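Local coordinates for protein methylmalonyl-CoA carboxyltransferase 12S subunit (Propionibacterium freudenreichii, PDB 1ON3) that transfers the carboxyl group of methylmalonyl-CoA to the biotin of the 1.3S subunit, as the hexameric core of the transcarboxylase complex, at residues 408-412 with 413-417; 437-441 with 442-446; 456-459 with 460-463; 469-472 with 473-477. All coordinates share one frame; numbering follows the deposited sequence.

Contact 1 (408-412 with 413-417). With MCA (methylmalonyl-coenzyme A), chain L.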
loop_
_atom_site.group_PDB
_atom_site.type_symbol
_atom_site.label_atom_id
_atom_site.label_comp_id
_atom_site.label_asym_id
_atom_site.label_seq_id
_atom_site.Cartn_x
_atom_site.Cartn_y
_atom_site.Cartn_z
ATOM N N ARG E 408 -27.747 20.308 28.514
ATOM C CA ARG E 408 -28.973 21.089 28.492
ATOM C C ARG E 408 -29.323 21.575 27.088
ATOM O O ARG E 408 -29.733 20.775 26.248
ATOM C CB ARG E 408 -28.830 22.258 29.482
ATOM C CG ARG E 408 -30.139 22.878 29.936
ATOM C CD ARG E 408 -29.947 23.688 31.233
ATOM N NE ARG E 408 -28.966 24.768 31.098
ATOM C CZ ARG E 408 -28.800 25.744 31.988
ATOM N NH1 ARG E 408 -29.551 25.773 33.089
ATOM N NH2 ARG E 408 -27.907 26.706 31.771
ATOM N N LYS E 409 -29.168 22.871 26.826
ATOM C CA LYS E 409 -29.495 23.414 25.510
ATOM C C LYS E 409 -28.613 22.807 24.413
ATOM O O LYS E 409 -27.410 22.619 24.603
ATOM C CB LYS E 409 -29.305 24.933 25.485
ATOM C CG LYS E 409 -30.215 25.733 26.398
ATOM C CD LYS E 409 -31.679 25.584 26.002
ATOM C CE LYS E 409 -32.558 26.602 26.741
ATOM N NZ LYS E 409 -32.376 26.549 28.220
ATOM N N ALA E 410 -29.217 22.519 23.264
ATOM C CA ALA E 410 -28.492 21.968 22.112
ATOM C C ALA E 410 -29.326 22.382 20.902
ATOM O O ALA E 410 -30.048 21.583 20.316
ATOM C CB ALA E 410 -28.408 20.458 22.221
ATOM N N TYR E 411 -29.204 23.651 20.531
ATOM C CA TYR E 411 -30.003 24.211 19.449
ATOM C C TYR E 411 -29.368 24.352 18.068
ATOM O O TYR E 411 -28.251 24.844 17.934
ATOM C CB TYR E 411 -30.506 25.593 19.866
ATOM C CG TYR E 411 -31.559 25.618 20.962
ATOM C CD1 TYR E 411 -31.957 24.451 21.618
ATOM C CD2 TYR E 411 -32.173 26.818 21.322
ATOM C CE1 TYR E 411 -32.947 24.482 22.609
ATOM C CE2 TYR E 411 -33.157 26.862 22.302
ATOM C CZ TYR E 411 -33.543 25.689 22.939
ATOM O OH TYR E 411 -34.548 25.729 23.878
ATOM N N GLY E 412 -30.133 23.954 17.054
ATOM C CA GLY E 412 -29.722 24.078 15.667
ATOM C C GLY E 412 -28.289 23.754 15.287
ATOM O O GLY E 412 -27.713 22.755 15.738
ATOM N N GLY E 413 -27.725 24.604 14.437
ATOM C CA GLY E 413 -26.366 24.390 13.966
ATOM C C GLY E 413 -25.306 24.389 15.040
ATOM O O GLY E 413 -24.254 23.762 14.868
ATOM N N SER E 414 -25.556 25.058 16.164
ATOM C CA SER E 414 -24.532 25.099 17.202
ATOM C C SER E 414 -24.406 23.731 17.851
ATOM O O SER E 414 -23.326 23.346 18.291
ATOM C CB SER E 414 -24.840 26.175 18.258
ATOM O OG SER E 414 -25.951 25.825 19.057
ATOM N N TYR E 415 -25.508 22.990 17.882
ATOM C CA TYR E 415 -25.529 21.641 18.459
ATOM C C TYR E 415 -24.751 20.715 17.522
ATOM O O TYR E 415 -23.917 19.916 17.963
ATOM C CB TYR E 415 -26.986 21.165 18.615
ATOM C CG TYR E 415 -27.207 19.664 18.597
ATOM C CD1 TYR E 415 -28.020 19.083 17.634
ATOM C CD2 TYR E 415 -26.651 18.837 19.576
ATOM C CE1 TYR E 415 -28.288 17.717 17.641
ATOM C CE2 TYR E 415 -26.915 17.463 19.596
ATOM C CZ TYR E 415 -27.738 16.914 18.627
ATOM O OH TYR E 415 -28.046 15.563 18.653
ATOM N N LEU E 416 -25.005 20.838 16.222
ATOM C CA LEU E 416 -24.293 20.012 15.257
ATOM C C LEU E 416 -22.799 20.291 15.334
ATOM O O LEU E 416 -21.983 19.388 15.166
ATOM C CB LEU E 416 -24.799 20.286 13.837
ATOM C CG LEU E 416 -26.293 19.972 13.647
ATOM C CD1 LEU E 416 -26.689 20.263 12.202
ATOM C CD2 LEU E 416 -26.557 18.497 14.007
ATOM N N ALA E 417 -22.456 21.548 15.586
ATOM C CA ALA E 417 -21.058 21.972 15.681
ATOM C C ALA E 417 -20.361 21.357 16.890
ATOM O O ALA E 417 -19.132 21.315 16.941
ATOM C CB ALA E 417 -20.981 23.481 15.754
HETATM C C8 MCA L . -39.784 29.560 5.520
HETATM N N9 MCA L . -40.981 28.838 5.560
HETATM C C4 MCA L . -40.712 27.769 6.388
HETATM C C5 MCA L . -39.363 27.925 6.786
HETATM N N7 MCA L . -38.804 29.059 6.226
HETATM N N3 MCA L . -41.568 26.739 6.766
HETATM C C2 MCA L . -40.965 25.831 7.607
HETATM N N1 MCA L . -39.672 25.876 8.058
HETATM C C6 MCA L . -38.830 26.916 7.669
HETATM N N6 MCA L . -37.577 26.909 8.138
HETATM C "C1'" MCA L . -42.193 29.032 4.971
HETATM C "C2'" MCA L . -42.795 30.325 5.514
HETATM O "O2'" MCA L . -43.368 30.119 6.775
HETATM C "C3'" MCA L . -43.722 30.709 4.375
HETATM O "O3'" MCA L . -44.978 30.052 4.536
HETATM C "C4'" MCA L . -42.953 30.288 3.097
HETATM O "O4'" MCA L . -42.034 29.229 3.566
HETATM C "C5'" MCA L . -42.029 31.357 2.386
HETATM O "O5'" MCA L . -42.094 32.365 3.032
HETATM P P1 MCA L . -42.361 33.721 3.171
HETATM O O11 MCA L . -42.459 34.171 4.459
HETATM O O12 MCA L . -43.480 33.663 2.443
HETATM O O6 MCA L . -41.172 34.672 2.567
HETATM P P2 MCA L . -40.199 35.498 2.187
HETATM O O21 MCA L . -40.986 36.514 2.708
HETATM O O22 MCA L . -39.668 35.426 0.899
HETATM O O7 MCA L . -39.000 35.275 3.250
HETATM C CPB MCA L . -38.517 34.203 3.519
HETATM C CPA MCA L . -37.420 33.875 4.519
HETATM C CP7 MCA L . -38.338 33.797 5.762
HETATM C CP9 MCA L . -36.247 34.879 4.475
HETATM C CP8 MCA L . -36.856 32.496 4.124
HETATM O OP3 MCA L . -39.243 32.959 5.686
HETATM C CP6 MCA L . -37.839 33.501 7.067
HETATM O OP2 MCA L . -36.859 34.200 7.497
HETATM N NP2 MCA L . -38.473 32.439 7.897
HETATM C CP5 MCA L . -37.559 31.450 8.361
HETATM C CP4 MCA L . -36.246 31.250 8.879
HETATM C CP3 MCA L . -35.851 30.341 9.943
HETATM O OP1 MCA L . -36.226 30.942 11.096
HETATM N NP1 MCA L . -35.187 29.024 10.040
HETATM C CP2 MCA L . -35.038 28.565 11.397
HETATM C CP1 MCA L . -34.053 27.474 11.341
HETATM P P3 MCA L . -46.558 30.065 4.001
HETATM O O31 MCA L . -46.722 31.405 4.666
HETATM O O32 MCA L . -47.291 28.960 4.726
HETATM O O33 MCA L . -46.867 30.154 2.522
HETATM S S MCA L . -33.665 26.786 12.657
HETATM C CS1 MCA L . -32.729 25.939 11.627
HETATM O OS1 MCA L . -32.528 25.946 10.379
HETATM C CS2 MCA L . -31.416 25.919 12.133
HETATM C CS3 MCA L . -30.913 24.726 12.436
HETATM C CS4 MCA L . -30.274 26.936 12.379
HETATM O OS4 MCA L . -30.258 27.942 11.687
HETATM O OS5 MCA L . -29.429 26.700 13.263
HETATM O O HOH W 1 -27.417 27.271 16.273
#
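Y411 O receives the hydroxyl of S414 in a short hydrogen bond, 2.7 Å from OG, lying in the carbonyl plane with a C=O...OG angle of 150°. The S414 side chain reaches back to this oxygen because OG sits between its own backbone N and carbonyl carbon (chi1 70°). Water 1 donates to the same Y411 O and accepts from S414 N at 2.9 Å, bridging the turn between strand 409-411 and the short helix; S414 N also bonds weakly to Y411 O. The other backbone bonds across the turn are slack too: Y415 N divides itself weakly between Y411 O and G412 O, and L416 N makes a weak 3.4 Å bond to G412 O. A410 CB rests 3.6 Å from CD2 of Y415, while L151 of the second subunit packs on Y415. G413 N points at the substrate, giving methylmalonyl-CoA OS5 a nearly straight bond of 2.9 Å (N-H...O 169°). G412, whose CA lies 3.5 Å from CS3 of the ligand, has a positive phi that favours glycine, and a CB at this place would run into OS5. A carboxylate oxygen received by a backbone N-H at the start of a helix is likely to gain some electrostatic stabilisation.

Contact 2 (437-441 with 442-446). With MCA (methylmalonyl-coenzyme A), chain L.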
loop_
_atom_site.group_PDB
_atom_site.type_symbol
_atom_site.label_atom_id
_atom_site.label_comp_id
_atom_site.label_asym_id
_atom_site.label_seq_id
_atom_site.Cartn_x
_atom_site.Cartn_y
_atom_site.Cartn_z
ATOM N N ALA E 437 -32.847 20.608 19.912
ATOM C CA ALA E 437 -33.946 21.154 19.127
ATOM C C ALA E 437 -33.462 21.930 17.911
ATOM O O ALA E 437 -32.368 22.493 17.913
ATOM C CB ALA E 437 -34.797 22.071 20.011
ATOM N N VAL E 438 -34.276 21.957 16.863
ATOM C CA VAL E 438 -33.890 22.695 15.673
ATOM C C VAL E 438 -33.873 24.170 16.062
ATOM O O VAL E 438 -33.066 24.952 15.561
ATOM C CB VAL E 438 -34.863 22.425 14.500
ATOM C CG1 VAL E 438 -36.234 23.057 14.772
ATOM C CG2 VAL E 438 -34.260 22.940 13.213
ATOM N N MET E 439 -34.763 24.530 16.981
ATOM C CA MET E 439 -34.859 25.887 17.509
ATOM C C MET E 439 -35.819 25.854 18.699
ATOM O O MET E 439 -36.525 24.856 18.908
ATOM C CB MET E 439 -35.347 26.870 16.432
ATOM C CG MET E 439 -36.839 26.852 16.145
ATOM S SD MET E 439 -37.203 27.738 14.605
ATOM C CE MET E 439 -37.035 29.446 15.086
ATOM N N GLY E 440 -35.831 26.925 19.487
ATOM C CA GLY E 440 -36.708 26.979 20.652
ATOM C C GLY E 440 -38.179 26.793 20.316
ATOM O O GLY E 440 -38.652 27.302 19.306
ATOM N N ALA E 441 -38.910 26.068 21.159
ATOM C CA ALA E 441 -40.331 25.823 20.911
ATOM C C ALA E 441 -41.098 27.112 20.637
ATOM O O ALA E 441 -41.951 27.153 19.751
ATOM C CB ALA E 441 -40.960 25.084 22.094
ATOM N N GLU E 442 -40.793 28.167 21.385
ATOM C CA GLU E 442 -41.485 29.436 21.190
ATOM C C GLU E 442 -41.221 30.035 19.818
ATOM O O GLU E 442 -42.151 30.448 19.128
ATOM C CB GLU E 442 -41.075 30.450 22.256
ATOM C CG GLU E 442 -41.722 31.808 22.055
ATOM C CD GLU E 442 -41.339 32.806 23.127
ATOM O OE1 GLU E 442 -41.797 33.966 23.046
ATOM O OE2 GLU E 442 -40.583 32.431 24.048
ATOM N N GLY E 443 -39.949 30.096 19.438
ATOM C CA GLY E 443 -39.583 30.652 18.146
ATOM C C GLY E 443 -40.206 29.882 16.999
ATOM O O GLY E 443 -40.658 30.470 16.011
ATOM N N ALA E 444 -40.229 28.560 17.128
ATOM C CA ALA E 444 -40.816 27.715 16.101
ATOM C C ALA E 444 -42.299 28.054 15.973
ATOM O O ALA E 444 -42.767 28.448 14.904
ATOM C CB ALA E 444 -40.645 26.246 16.468
ATOM N N ALA E 445 -43.021 27.905 17.082
ATOM C CA ALA E 445 -44.456 28.170 17.149
ATOM C C ALA E 445 -44.882 29.430 16.407
ATOM O O ALA E 445 -45.836 29.406 15.628
ATOM C CB ALA E 445 -44.898 28.259 18.604
ATOM N N ASN E 446 -44.177 30.528 16.648
ATOM C CA ASN E 446 -44.514 31.788 16.003
ATOM C C ASN E 446 -44.407 31.740 14.492
ATOM O O ASN E 446 -45.002 32.562 13.800
ATOM C CB ASN E 446 -43.639 32.917 16.552
ATOM C CG ASN E 446 -43.957 33.239 18.003
ATOM O OD1 ASN E 446 -45.114 33.481 18.359
ATOM N ND2 ASN E 446 -42.932 33.238 18.849
HETATM C C8 MCA L . -39.784 29.560 5.520
HETATM N N9 MCA L . -40.981 28.838 5.560
HETATM C C4 MCA L . -40.712 27.769 6.388
HETATM C C5 MCA L . -39.363 27.925 6.786
HETATM N N7 MCA L . -38.804 29.059 6.226
HETATM N N3 MCA L . -41.568 26.739 6.766
HETATM C C2 MCA L . -40.965 25.831 7.607
HETATM N N1 MCA L . -39.672 25.876 8.058
HETATM C C6 MCA L . -38.830 26.916 7.669
HETATM N N6 MCA L . -37.577 26.909 8.138
HETATM C "C1'" MCA L . -42.193 29.032 4.971
HETATM C "C2'" MCA L . -42.795 30.325 5.514
HETATM O "O2'" MCA L . -43.368 30.119 6.775
HETATM C "C3'" MCA L . -43.722 30.709 4.375
HETATM O "O3'" MCA L . -44.978 30.052 4.536
HETATM C "C4'" MCA L . -42.953 30.288 3.097
HETATM O "O4'" MCA L . -42.034 29.229 3.566
HETATM C "C5'" MCA L . -42.029 31.357 2.386
HETATM O "O5'" MCA L . -42.094 32.365 3.032
HETATM P P1 MCA L . -42.361 33.721 3.171
HETATM O O11 MCA L . -42.459 34.171 4.459
HETATM O O12 MCA L . -43.480 33.663 2.443
HETATM O O6 MCA L . -41.172 34.672 2.567
HETATM P P2 MCA L . -40.199 35.498 2.187
HETATM O O21 MCA L . -40.986 36.514 2.708
HETATM O O22 MCA L . -39.668 35.426 0.899
HETATM O O7 MCA L . -39.000 35.275 3.250
HETATM C CPB MCA L . -38.517 34.203 3.519
HETATM C CPA MCA L . -37.420 33.875 4.519
HETATM C CP7 MCA L . -38.338 33.797 5.762
HETATM C CP9 MCA L . -36.247 34.879 4.475
HETATM C CP8 MCA L . -36.856 32.496 4.124
HETATM O OP3 MCA L . -39.243 32.959 5.686
HETATM C CP6 MCA L . -37.839 33.501 7.067
HETATM O OP2 MCA L . -36.859 34.200 7.497
HETATM N NP2 MCA L . -38.473 32.439 7.897
HETATM C CP5 MCA L . -37.559 31.450 8.361
HETATM C CP4 MCA L . -36.246 31.250 8.879
HETATM C CP3 MCA L . -35.851 30.341 9.943
HETATM O OP1 MCA L . -36.226 30.942 11.096
HETATM N NP1 MCA L . -35.187 29.024 10.040
HETATM C CP2 MCA L . -35.038 28.565 11.397
HETATM C CP1 MCA L . -34.053 27.474 11.341
HETATM P P3 MCA L . -46.558 30.065 4.001
HETATM O O31 MCA L . -46.722 31.405 4.666
HETATM O O32 MCA L . -47.291 28.960 4.726
HETATM O O33 MCA L . -46.867 30.154 2.522
HETATM S S MCA L . -33.665 26.786 12.657
HETATM C CS1 MCA L . -32.729 25.939 11.627
HETATM O OS1 MCA L . -32.528 25.946 10.379
HETATM C CS2 MCA L . -31.416 25.919 12.133
HETATM C CS3 MCA L . -30.913 24.726 12.436
HETATM C CS4 MCA L . -30.274 26.936 12.379
HETATM O OS4 MCA L . -30.258 27.942 11.687
HETATM O OS5 MCA L . -29.429 26.700 13.263
#
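The methylmalonyl-CoA pocket is lined at this point by M439, whose thioether chain runs from the bound ligand to the first turn of helix 441-448. CG stands between the backbone N and the carbonyl carbon (chi1 78°), from where it packs 3.9 Å from A444 CB. SD lies 4.0 Å from CP2 of the ligand, and the bend at the last torsion lays M439 CE over the backbone of G443, 3.7 Å from G443 C. Replacing M439 with an alanine would probably open a gap between the pantetheine arm and A444, leaving I144 of the second subunit, which packs on both M439 and A444, with less to lean on. Just before it, V438 turns CG2 toward the thioester carbon CS1 (3.7 Å), while its carbonyl O comes 3.5 Å from the ligand sulfur. The helix starts at G440, the N-cap, and its first backbone bonds are straight: A444 N to G440 O and A445 N to A441 O, both 3.0 Å. On this side the thioester thus meets V438 through CG2 and its carbonyl O, and the pantetheine arm meets the M439 thioether, a contribution of van der Waals contact rather than of hydrogen bonds.

Contact 3 (456-459 with 460-463)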
loop_
_atom_site.group_PDB
_atom_site.type_symbol
_atom_site.label_atom_id
_atom_site.label_comp_id
_atom_site.label_asym_id
_atom_site.label_seq_id
_atom_site.Cartn_x
_atom_site.Cartn_y
_atom_site.Cartn_z
ATOM N N ALA E 456 -57.398 32.103 16.435
ATOM C CA ALA E 456 -57.976 31.445 17.602
ATOM C C ALA E 456 -58.815 32.410 18.442
ATOM O O ALA E 456 -58.511 33.598 18.532
ATOM C CB ALA E 456 -56.863 30.838 18.456
ATOM N N ASP E 457 -59.878 31.899 19.054
ATOM C CA ASP E 457 -60.719 32.750 19.888
ATOM C C ASP E 457 -59.839 33.393 20.955
ATOM O O ASP E 457 -59.937 34.592 21.218
ATOM C CB ASP E 457 -61.844 31.936 20.540
ATOM C CG ASP E 457 -62.822 31.367 19.519
ATOM O OD1 ASP E 457 -62.970 31.974 18.434
ATOM O OD2 ASP E 457 -63.452 30.323 19.807
ATOM N N ASP E 458 -58.969 32.590 21.560
ATOM C CA ASP E 458 -58.041 33.089 22.572
ATOM C C ASP E 458 -56.609 32.831 22.089
ATOM O O ASP E 458 -56.018 31.800 22.401
ATOM C CB ASP E 458 -58.263 32.382 23.913
ATOM C CG ASP E 458 -57.382 32.942 25.010
ATOM O OD1 ASP E 458 -56.512 33.776 24.691
ATOM O OD2 ASP E 458 -57.551 32.549 26.187
ATOM N N PRO E 459 -56.035 33.776 21.326
ATOM C CA PRO E 459 -54.673 33.674 20.785
ATOM C C PRO E 459 -53.593 33.252 21.789
ATOM O O PRO E 459 -52.766 32.394 21.487
ATOM C CB PRO E 459 -54.415 35.073 20.237
ATOM C CG PRO E 459 -55.794 35.532 19.829
ATOM C CD PRO E 459 -56.635 35.082 20.995
ATOM N N ASP E 460 -53.590 33.865 22.972
ATOM C CA ASP E 460 -52.589 33.548 23.990
ATOM C C ASP E 460 -52.654 32.096 24.424
ATOM O O ASP E 460 -51.622 31.454 24.637
ATOM C CB ASP E 460 -52.765 34.427 25.232
ATOM C CG ASP E 460 -52.572 35.897 24.942
ATOM O OD1 ASP E 460 -51.596 36.259 24.250
ATOM O OD2 ASP E 460 -53.397 36.698 25.424
ATOM N N ALA E 461 -53.871 31.592 24.591
ATOM C CA ALA E 461 -54.067 30.206 25.006
ATOM C C ALA E 461 -53.636 29.257 23.889
ATOM O O ALA E 461 -53.096 28.180 24.146
ATOM C CB ALA E 461 -55.536 29.970 25.358
ATOM N N MET E 462 -53.884 29.660 22.648
ATOM C CA MET E 462 -53.519 28.837 21.499
ATOM C C MET E 462 -52.005 28.779 21.398
ATOM O O MET E 462 -51.443 27.710 21.179
ATOM C CB MET E 462 -54.103 29.420 20.207
ATOM C CG MET E 462 -53.830 28.581 18.950
ATOM S SD MET E 462 -54.450 26.884 19.084
ATOM C CE MET E 462 -56.174 27.116 18.645
ATOM N N ARG E 463 -51.348 29.924 21.576
ATOM C CA ARG E 463 -49.893 29.959 21.499
ATOM C C ARG E 463 -49.258 29.065 22.563
ATOM O O ARG E 463 -48.403 28.241 22.252
ATOM C CB ARG E 463 -49.361 31.386 21.640
ATOM C CG ARG E 463 -47.845 31.421 21.822
ATOM C CD ARG E 463 -47.270 32.823 21.860
ATOM N NE ARG E 463 -47.294 33.474 20.554
ATOM C CZ ARG E 463 -48.316 34.182 20.086
ATOM N NH1 ARG E 463 -49.411 34.339 20.821
ATOM N NH2 ARG E 463 -48.242 34.732 18.880
#
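D458 leans its side chain over A461, one turn further along. CB starts 3.9 Å from A461 CB, and CG, swung anti to the backbone N (chi1 -176°), comes closer to the same methyl. From there the carboxylate splits its work: OD2 stays beside A461 CB at 3.4 Å, whereas OD1 accepts from A461 N in a long, weak bond of 3.4 Å, fairly straight at 164°. OD1 also faces a like charge, with OD2 of D460 4.3 Å off, so the two acids probably repel each other mildly, an effect that the N-H groups at the N-terminal end of the helix may partly offset. This is an N-cap: D458 closes the start of helix 459-474, its side chain accepting from the third helical residue, and P459, at the first helical position, has no N-H that would need a partner. Regular helical bonding then takes over, with M462 N bound to D458 O at 3.0 Å and R463 N to P459 O at 2.8 Å. On another flank of the turn, A456 CB packs 3.6 Å from M462 CB. Bends at the second and third torsions of M462 curl its chain round, bringing CE back to within 3.8 Å of that alanine methyl. Beyond the cap, M462 rests on E452 and I453 of helix 450-454, and R463 turns its guanidinium to N446, whose OD1 receives the N-H of NE.

Contact 4 (469-472 with 473-477)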
loop_
_atom_site.group_PDB
_atom_site.type_symbol
_atom_site.label_atom_id
_atom_site.label_comp_id
_atom_site.label_asym_id
_atom_site.label_seq_id
_atom_site.Cartn_x
_atom_site.Cartn_y
_atom_site.Cartn_z
ATOM N N GLU E 469 -47.097 21.833 22.829
ATOM C CA GLU E 469 -47.164 20.732 21.874
ATOM C C GLU E 469 -45.827 20.488 21.184
ATOM O O GLU E 469 -45.360 19.350 21.107
ATOM C CB GLU E 469 -48.204 21.025 20.792
ATOM C CG GLU E 469 -49.650 20.856 21.220
ATOM C CD GLU E 469 -50.615 21.067 20.063
ATOM O OE1 GLU E 469 -50.386 20.483 18.980
ATOM O OE2 GLU E 469 -51.601 21.810 20.235
ATOM N N TYR E 470 -45.233 21.562 20.676
ATOM C CA TYR E 470 -43.952 21.493 19.975
ATOM C C TYR E 470 -42.853 21.013 20.925
ATOM O O TYR E 470 -42.089 20.108 20.602
ATOM C CB TYR E 470 -43.591 22.870 19.417
ATOM C CG TYR E 470 -42.464 22.856 18.396
ATOM C CD1 TYR E 470 -42.712 22.560 17.048
ATOM C CD2 TYR E 470 -41.146 23.132 18.779
ATOM C CE1 TYR E 470 -41.675 22.543 16.101
ATOM C CE2 TYR E 470 -40.099 23.114 17.845
ATOM C CZ TYR E 470 -40.371 22.819 16.510
ATOM O OH TYR E 470 -39.340 22.799 15.591
ATOM N N GLN E 471 -42.783 21.632 22.100
ATOM C CA GLN E 471 -41.792 21.280 23.106
ATOM C C GLN E 471 -41.816 19.788 23.426
ATOM O O GLN E 471 -40.773 19.114 23.438
ATOM C CB GLN E 471 -42.067 22.083 24.381
ATOM C CG GLN E 471 -41.157 21.786 25.569
ATOM C CD GLN E 471 -39.737 22.287 25.366
ATOM O OE1 GLN E 471 -39.516 23.323 24.736
ATOM N NE2 GLN E 471 -38.769 21.566 25.921
ATOM N N ASN E 472 -43.012 19.269 23.689
ATOM C CA ASN E 472 -43.160 17.866 24.036
ATOM C C ASN E 472 -43.009 16.925 22.860
ATOM O O ASN E 472 -42.668 15.761 23.043
ATOM C CB ASN E 472 -44.521 17.617 24.692
ATOM C CG ASN E 472 -44.689 18.380 25.989
ATOM O OD1 ASN E 472 -43.774 18.432 26.811
ATOM N ND2 ASN E 472 -45.867 18.967 26.187
ATOM N N ALA E 473 -43.277 17.417 21.654
ATOM C CA ALA E 473 -43.172 16.573 20.473
ATOM C C ALA E 473 -41.736 16.397 19.974
ATOM O O ALA E 473 -41.401 15.363 19.396
ATOM C CB ALA E 473 -44.038 17.144 19.353
ATOM N N PHE E 474 -40.890 17.394 20.213
ATOM C CA PHE E 474 -39.510 17.341 19.723
ATOM C C PHE E 474 -38.379 17.565 20.714
ATOM O O PHE E 474 -37.382 16.848 20.692
ATOM C CB PHE E 474 -39.284 18.395 18.631
ATOM C CG PHE E 474 -40.023 18.149 17.348
ATOM C CD1 PHE E 474 -39.940 16.923 16.696
ATOM C CD2 PHE E 474 -40.756 19.178 16.754
ATOM C CE1 PHE E 474 -40.575 16.722 15.465
ATOM C CE2 PHE E 474 -41.391 18.989 15.526
ATOM C CZ PHE E 474 -41.298 17.755 14.882
ATOM N N ASN E 475 -38.539 18.572 21.569
ATOM C CA ASN E 475 -37.472 18.995 22.464
ATOM C C ASN E 475 -37.181 18.327 23.802
ATOM O O ASN E 475 -36.566 18.932 24.672
ATOM C CB ASN E 475 -37.592 20.511 22.651
ATOM C CG ASN E 475 -37.612 21.259 21.315
ATOM O OD1 ASN E 475 -37.463 20.649 20.252
ATOM N ND2 ASN E 475 -37.794 22.576 21.365
ATOM N N THR E 476 -37.590 17.078 23.969
ATOM C CA THR E 476 -37.298 16.389 25.215
ATOM C C THR E 476 -36.268 15.299 24.935
ATOM O O THR E 476 -36.130 14.842 23.797
ATOM C CB THR E 476 -38.538 15.721 25.805
ATOM O OG1 THR E 476 -38.909 14.612 24.978
ATOM C CG2 THR E 476 -39.701 16.716 25.883
ATOM N N PRO E 477 -35.528 14.877 25.974
ATOM C CA PRO E 477 -34.504 13.833 25.862
ATOM C C PRO E 477 -35.106 12.551 25.290
ATOM O O PRO E 477 -34.448 11.799 24.580
ATOM C CB PRO E 477 -34.052 13.631 27.310
ATOM C CG PRO E 477 -34.341 14.939 27.961
ATOM C CD PRO E 477 -35.650 15.351 27.369
HETATM O O HOH W 2 -37.608 24.698 23.425
#
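Along the backbone, F474 N bonds to Y470 O at 3.0 Å, whereas N475 N holds Q471 O only weakly, at a bent angle. On the flank facing the second subunit, the aromatic rings of Y470 and F474 form a T-shaped stack, centroids 5.1 Å apart and planes at 75°. The edge of F474 comes in over one face of the tyrosine, with CD2 3.5 Å above the plane and displaced toward the rim near CE1. Its first torsion (chi1 -166°) swings CG of Y470 away from the backbone N, which lays the ring along the next turn, and its OH bonds to the carbonyl O of I144 of the second subunit. Cut back to an alanine, Y470 would probably leave the F474 edge without its aromatic face and the I144 carbonyl without its hydroxyl partner. Y470 and F474 stand one turn apart near the C-terminal end of helix 459-474, ahead of helix 477-482. Q471 and N475 also lie one turn apart, their amide planes nearly perpendicular at 87°. Water 2 joins them, donating to Q471 OE1 at 2.7 Å and accepting from N475 ND2 at 3.0 Å, while Q471 NE2 makes a weak bond to E435. T476 rests CG2 3.6 Å from Q471 O, and its OG1, at the N-cap of the next helix, weakly caps V479 N.

The four contacts follow one another along the chain in the C-terminal carboxyltransferase half. Contacts 1 and 2, with centres about 13 Å apart, are joined by the two-stranded parallel sheet of 409-411 and 435-437, and both touch the same methylmalonyl-CoA, which the second subunit also binds. The centres of contacts 4 and 2 are about 10 Å apart, and there Y470 and Q471 pack against helix 441-448. Contacts 3 and 4 mark the two ends of helix 459-474, about 20 Å apart between centres; N446 and R463 tie contact 3 to contact 2. One helix thus runs from the exposed cap to the subunit interface, backing the wall of a substrate site shared between two subunits.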